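Side-chain contacts in peptide ABC transporter permease (Staphylococcus hominis, PDB 6EXS), which probably carries peptides and peptide-conjugated malodour precursors across the membrane, as a POT family transporter of the major facilitator superfamily: residues K9-H14 against F151-M156; M63-A68 against N254-L259. All blocks are in the same frame, centred on the assembly; numbering follows the deposited sequence.

How the contacts relate
The two contacts illustrate how a polytopic transporter is tied together by chain segments far apart in sequence. Along the chain their segments alternate: 9-14, then 63-68, then 151-156, then 254-259. Their centres lie 34 Å apart on opposite sides of the chain's centre, and their nearest atoms are about 15 Å from each other, without touching. They share no helix or strand. Contact 1 lays the N-terminal beta hairpin on helix 147-174, whereas contact 2 joins helices 56-72 and 249-273. Helix 16-44 neighbours both, touching I153 and F154 in contact 1 and M63 and Y66 in contact 2; helix 249-273 probably packs on from outside the N-terminal bundle.

Contact 1: K9-H14 against F151-M156; sequences KGFFGH and FVIFYM. With OLC ((2R)-2,3-dihydroxypropyl (9Z)-octadec-9-enoate), chain L.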
loop_
_atom_site.group_PDB
_atom_site.type_symbol
_atom_site.label_atom_id
_atom_site.label_comp_id
_atom_site.label_asym_id
_atom_site.label_seq_id
_atom_site.Cartn_x
_atom_site.Cartn_y
_atom_site.Cartn_z
ATOM N N LYS A 9 -21.259 -20.271 -7.544
ATOM C CA LYS A 9 -21.079 -19.680 -8.871
ATOM C C LYS A 9 -21.795 -18.302 -8.870
ATOM O O LYS A 9 -22.258 -17.856 -7.812
ATOM C CB LYS A 9 -21.621 -20.625 -9.969
ATOM C CG LYS A 9 -20.820 -21.920 -10.170
ATOM C CD LYS A 9 -19.542 -21.744 -11.001
ATOM C CE LYS A 9 -18.894 -23.067 -11.338
ATOM N NZ LYS A 9 -17.880 -22.931 -12.418
ATOM N N GLY A 10 -21.852 -17.624 -10.013
ATOM C CA GLY A 10 -22.554 -16.347 -10.086
ATOM C C GLY A 10 -21.770 -15.128 -10.524
ATOM O O GLY A 10 -22.388 -14.125 -10.893
ATOM N N PHE A 11 -20.419 -15.181 -10.461
ATOM C CA PHE A 11 -19.548 -14.095 -10.905
ATOM C C PHE A 11 -18.362 -14.657 -11.670
ATOM O O PHE A 11 -17.342 -14.992 -11.067
ATOM C CB PHE A 11 -19.108 -13.196 -9.738
ATOM C CG PHE A 11 -18.426 -11.915 -10.173
ATOM C CD1 PHE A 11 -19.147 -10.894 -10.783
ATOM C CD2 PHE A 11 -17.072 -11.713 -9.933
ATOM C CE1 PHE A 11 -18.518 -9.703 -11.164
ATOM C CE2 PHE A 11 -16.443 -10.518 -10.311
ATOM C CZ PHE A 11 -17.172 -9.524 -10.925
ATOM N N PHE A 12 -18.511 -14.782 -13.007
ATOM C CA PHE A 12 -17.509 -15.318 -13.949
ATOM C C PHE A 12 -16.955 -16.703 -13.541
ATOM O O PHE A 12 -15.735 -16.914 -13.581
ATOM C CB PHE A 12 -16.366 -14.308 -14.191
ATOM C CG PHE A 12 -16.792 -13.006 -14.814
ATOM C CD1 PHE A 12 -16.893 -12.878 -16.193
ATOM C CD2 PHE A 12 -17.070 -11.899 -14.025
ATOM C CE1 PHE A 12 -17.289 -11.675 -16.768
ATOM C CE2 PHE A 12 -17.469 -10.695 -14.602
ATOM C CZ PHE A 12 -17.562 -10.586 -15.971
ATOM N N GLY A 13 -17.854 -17.609 -13.139
ATOM C CA GLY A 13 -17.508 -18.955 -12.691
ATOM C C GLY A 13 -16.994 -19.055 -11.259
ATOM O O GLY A 13 -16.513 -20.116 -10.856
ATOM N N HIS A 14 -17.091 -17.956 -10.479
ATOM C CA HIS A 14 -16.660 -17.847 -9.077
ATOM C C HIS A 14 -17.864 -17.582 -8.140
ATOM O O HIS A 14 -18.888 -17.114 -8.640
ATOM C CB HIS A 14 -15.600 -16.727 -8.933
ATOM C CG HIS A 14 -14.314 -17.055 -9.619
ATOM N ND1 HIS A 14 -13.282 -17.674 -8.948
ATOM C CD2 HIS A 14 -13.981 -16.941 -10.927
ATOM C CE1 HIS A 14 -12.332 -17.865 -9.848
ATOM N NE2 HIS A 14 -12.712 -17.453 -11.058
ATOM N N PHE A 151 -8.653 -14.418 -6.593
ATOM C CA PHE A 151 -7.876 -13.292 -6.080
ATOM C C PHE A 151 -7.349 -12.435 -7.227
ATOM O O PHE A 151 -7.420 -11.218 -7.136
ATOM C CB PHE A 151 -6.753 -13.765 -5.151
ATOM C CG PHE A 151 -7.205 -14.058 -3.736
ATOM C CD1 PHE A 151 -7.430 -13.025 -2.830
ATOM C CD2 PHE A 151 -7.346 -15.365 -3.293
ATOM C CE1 PHE A 151 -7.818 -13.299 -1.514
ATOM C CE2 PHE A 151 -7.723 -15.637 -1.974
ATOM C CZ PHE A 151 -7.959 -14.603 -1.095
ATOM N N VAL A 152 -6.902 -13.053 -8.337
ATOM C CA VAL A 152 -6.458 -12.311 -9.525
ATOM C C VAL A 152 -7.590 -11.350 -9.963
ATOM O O VAL A 152 -7.324 -10.163 -10.175
ATOM C CB VAL A 152 -5.994 -13.255 -10.665
ATOM C CG1 VAL A 152 -5.904 -12.522 -12.007
ATOM C CG2 VAL A 152 -4.663 -13.915 -10.317
ATOM N N ILE A 153 -8.856 -11.850 -10.012
ATOM C CA ILE A 153 -10.052 -11.042 -10.327
ATOM C C ILE A 153 -10.245 -9.972 -9.229
ATOM O O ILE A 153 -10.383 -8.802 -9.560
ATOM C CB ILE A 153 -11.321 -11.927 -10.533
ATOM C CG1 ILE A 153 -11.169 -12.821 -11.776
ATOM C CG2 ILE A 153 -12.623 -11.094 -10.584
ATOM C CD1 ILE A 153 -11.984 -14.093 -11.732
ATOM N N PHE A 154 -10.223 -10.365 -7.938
ATOM C CA PHE A 154 -10.408 -9.417 -6.832
ATOM C C PHE A 154 -9.431 -8.230 -6.883
ATOM O O PHE A 154 -9.839 -7.089 -6.659
ATOM C CB PHE A 154 -10.351 -10.126 -5.460
ATOM C CG PHE A 154 -10.433 -9.213 -4.257
ATOM C CD1 PHE A 154 -11.642 -8.646 -3.875
ATOM C CD2 PHE A 154 -9.305 -8.925 -3.505
ATOM C CE1 PHE A 154 -11.714 -7.808 -2.762
ATOM C CE2 PHE A 154 -9.377 -8.079 -2.396
ATOM C CZ PHE A 154 -10.583 -7.538 -2.025
ATOM N N TYR A 155 -8.152 -8.495 -7.200
ATOM C CA TYR A 155 -7.149 -7.442 -7.244
ATOM C C TYR A 155 -7.231 -6.579 -8.515
ATOM O O TYR A 155 -6.587 -5.527 -8.552
ATOM C CB TYR A 155 -5.748 -8.001 -6.990
ATOM C CG TYR A 155 -5.612 -8.560 -5.592
ATOM C CD1 TYR A 155 -5.704 -7.732 -4.476
ATOM C CD2 TYR A 155 -5.385 -9.914 -5.382
ATOM C CE1 TYR A 155 -5.607 -8.249 -3.181
ATOM C CE2 TYR A 155 -5.290 -10.444 -4.096
ATOM C CZ TYR A 155 -5.404 -9.609 -2.997
ATOM O OH TYR A 155 -5.292 -10.140 -1.732
ATOM N N MET A 156 -8.088 -6.955 -9.500
ATOM C CA MET A 156 -8.341 -6.153 -10.706
ATOM C C MET A 156 -9.167 -4.933 -10.321
ATOM O O MET A 156 -8.991 -3.871 -10.913
ATOM C CB MET A 156 -9.088 -6.948 -11.774
ATOM C CG MET A 156 -8.201 -7.860 -12.580
ATOM S SD MET A 156 -9.112 -8.803 -13.835
ATOM C CE MET A 156 -9.595 -7.454 -14.981
HETATM C C24 OLC L . -13.252 -12.726 -15.835
HETATM C C5 OLC L . -15.953 -4.822 -15.514
HETATM C C4 OLC L . -15.627 -6.294 -15.359
HETATM C C3 OLC L . -15.363 -6.705 -13.921
HETATM C C2 OLC L . -15.166 -8.207 -13.728
HETATM C C21 OLC L . -12.911 -10.240 -15.839
HETATM C C1 OLC L . -13.856 -8.731 -14.240
HETATM C C22 OLC L . -12.473 -11.564 -15.263
HETATM O O19 OLC L . -12.780 -8.267 -13.967
HETATM O O25 OLC L . -12.697 -13.964 -15.417
HETATM O O23 OLC L . -11.079 -11.735 -15.533
HETATM O O20 OLC L . -14.036 -9.790 -15.045
#
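I153 meets both F11 and H14, the residues at the two ends of a tight hairpin turn, and divides its branches between them. The apolar part is slight. I153 CG2 comes to the edge of the F11 ring, 3.9 Å from CE2, while I153 CD1 approaches the imidazole obliquely, 3.5 Å from H14 NE2. Having CG anti to the backbone N (chi1 -169°) is what carries the F11 ring out to the isoleucine.

A bound monoolein extends this surface. F12 CD2 lies over the centre of the F11 ring, F12 turns one face to lipid O20, and its CE2 is 3.5 Å from lipid C2. From the helix side, M156 CE reaches lipid O19 at 3.4 Å.

Polar bonds shape the hairpin without crossing the interface. F11 N to H14 O (3.1 Å) and H14 N to F11 O (3.0 Å) close a type I' turn, and G10 and F11 together opposite H14 form a G1 bulge. The imidazole's ND1 is hydrogen-bonded to Y140 OH.

Strands 10-11 and 14-15 thus abut helix 147-174, where I153 also touches L18 and F22 of helix 16-44 and F154 packs on helix 110-137.

Contact 2: M63-A68 against N254-L259; sequences MSVYGA and NTVLVL
V256 sets its side chain against V65 and A68, so that a single branched residue of helix 249-273 meets two successive turns of helix 56-72. Traced outward, its CB already lies 4.1 Å from V65 CG1. The chain then forks. CG2 makes the closer approach to the valine, 3.8 Å from V65 CG1. The other branch, CG1, reaches 3.9 Å from A68 CB and remains 4.2 Å from V65 CG1, so it bridges the two residues of the opposing helix. This division follows from the torsion: with chi1 at 176°, CG1 stands anti to the backbone N and CG2 anti to the carbonyl carbon, so both methyls face V65 CG1 and CG1 alone extends to A68.

The valines cross obliquely, and V65 gives just one methyl, CG1, to V256. A68, whose CB points toward the other helix, offers only that methyl, and the small side chain leaves V256 CG1 to meet it directly. The backbones come to 6.7 Å between the CA atoms of V65 and V256. No hydrogen bond joins the segments; all three residues are buried, and the association is purely van der Waals.

V65 also touches F249, I252 and S253. Together with V256 these form the four-residue set i, i+3, i+4, i+7, consistent with a knob-into-hole fit. Helix 249-273 is probably one of the two extra helices inserted between the six-helix bundles of bacterial POT transporters, here packed against a helix of the first bundle, with the side chain of A68 about 13 Å from the bound conjugated peptide.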
loop_
_atom_site.group_PDB
_atom_site.type_symbol
_atom_site.label_atom_id
_atom_site.label_comp_id
_atom_site.label_asym_id
_atom_site.label_seq_id
_atom_site.Cartn_x
_atom_site.Cartn_y
_atom_site.Cartn_z
ATOM N N MET A 63 2.697 11.983 3.312
ATOM C CA MET A 63 2.292 10.979 2.312
ATOM C C MET A 63 2.829 9.562 2.621
ATOM O O MET A 63 2.062 8.591 2.596
ATOM C CB MET A 63 2.698 11.417 0.891
ATOM C CG MET A 63 1.879 12.576 0.357
ATOM S SD MET A 63 0.116 12.219 0.097
ATOM C CE MET A 63 0.185 11.375 -1.475
ATOM N N SER A 64 4.135 9.472 2.970
ATOM C CA SER A 64 4.832 8.230 3.285
ATOM C C SER A 64 4.434 7.654 4.637
ATOM O O SER A 64 4.157 6.464 4.725
ATOM C CB SER A 64 6.337 8.437 3.202
ATOM O OG SER A 64 6.716 8.584 1.847
ATOM N N VAL A 65 4.387 8.500 5.684
ATOM C CA VAL A 65 4.008 8.114 7.049
ATOM C C VAL A 65 2.553 7.612 7.053
ATOM O O VAL A 65 2.256 6.578 7.665
ATOM C CB VAL A 65 4.297 9.256 8.065
ATOM C CG1 VAL A 65 3.699 8.968 9.442
ATOM C CG2 VAL A 65 5.797 9.518 8.177
ATOM N N TYR A 66 1.680 8.300 6.302
ATOM C CA TYR A 66 0.273 7.954 6.117
ATOM C C TYR A 66 0.165 6.548 5.478
ATOM O O TYR A 66 -0.559 5.703 6.003
ATOM C CB TYR A 66 -0.386 9.040 5.248
ATOM C CG TYR A 66 -1.890 8.997 5.078
ATOM C CD1 TYR A 66 -2.686 8.182 5.884
ATOM C CD2 TYR A 66 -2.520 9.774 4.115
ATOM C CE1 TYR A 66 -4.070 8.136 5.720
ATOM C CE2 TYR A 66 -3.902 9.743 3.952
ATOM C CZ TYR A 66 -4.671 8.928 4.759
ATOM O OH TYR A 66 -6.030 8.942 4.604
ATOM N N GLY A 67 0.921 6.313 4.398
ATOM C CA GLY A 67 0.992 5.042 3.680
ATOM C C GLY A 67 1.515 3.919 4.556
ATOM O O GLY A 67 0.952 2.825 4.554
ATOM N N ALA A 68 2.577 4.198 5.354
ATOM C CA ALA A 68 3.178 3.258 6.308
ATOM C C ALA A 68 2.169 2.870 7.392
ATOM O O ALA A 68 2.099 1.693 7.758
ATOM C CB ALA A 68 4.414 3.881 6.950
ATOM N N ASN A 254 9.217 10.246 13.292
ATOM C CA ASN A 254 10.256 9.533 14.053
ATOM C C ASN A 254 9.699 8.274 14.716
ATOM O O ASN A 254 10.363 7.238 14.689
ATOM C CB ASN A 254 10.927 10.432 15.080
ATOM C CG ASN A 254 11.753 11.539 14.481
ATOM O OD1 ASN A 254 12.337 11.409 13.398
ATOM N ND2 ASN A 254 11.826 12.655 15.188
ATOM N N THR A 255 8.471 8.354 15.280
ATOM C CA THR A 255 7.777 7.227 15.921
ATOM C C THR A 255 7.563 6.093 14.905
ATOM O O THR A 255 7.902 4.944 15.189
ATOM C CB THR A 255 6.455 7.711 16.561
ATOM O OG1 THR A 255 6.750 8.651 17.593
ATOM C CG2 THR A 255 5.614 6.570 17.128
ATOM N N VAL A 256 7.030 6.441 13.719
ATOM C CA VAL A 256 6.733 5.533 12.610
ATOM C C VAL A 256 8.049 5.000 11.994
ATOM O O VAL A 256 8.078 3.867 11.524
ATOM C CB VAL A 256 5.746 6.199 11.601
ATOM C CG1 VAL A 256 5.477 5.319 10.378
ATOM C CG2 VAL A 256 4.429 6.555 12.293
ATOM N N LEU A 257 9.155 5.779 12.077
ATOM C CA LEU A 257 10.477 5.327 11.623
ATOM C C LEU A 257 10.924 4.195 12.559
ATOM O O LEU A 257 11.352 3.144 12.079
ATOM C CB LEU A 257 11.516 6.478 11.614
ATOM C CG LEU A 257 12.993 6.099 11.378
ATOM C CD1 LEU A 257 13.197 5.419 10.038
ATOM C CD2 LEU A 257 13.887 7.308 11.471
ATOM N N VAL A 258 10.769 4.401 13.886
ATOM C CA VAL A 258 11.104 3.412 14.913
ATOM C C VAL A 258 10.294 2.130 14.663
ATOM O O VAL A 258 10.890 1.054 14.554
ATOM C CB VAL A 258 10.947 3.980 16.352
ATOM C CG1 VAL A 258 10.965 2.875 17.399
ATOM C CG2 VAL A 258 12.032 5.008 16.654
ATOM N N LEU A 259 8.955 2.271 14.482
ATOM C CA LEU A 259 8.029 1.168 14.199
ATOM C C LEU A 259 8.378 0.387 12.931
ATOM O O LEU A 259 8.333 -0.838 12.944
ATOM C CB LEU A 259 6.574 1.659 14.155
ATOM C CG LEU A 259 5.880 1.856 15.499
ATOM C CD1 LEU A 259 4.555 2.544 15.317
ATOM C CD2 LEU A 259 5.670 0.540 16.209
#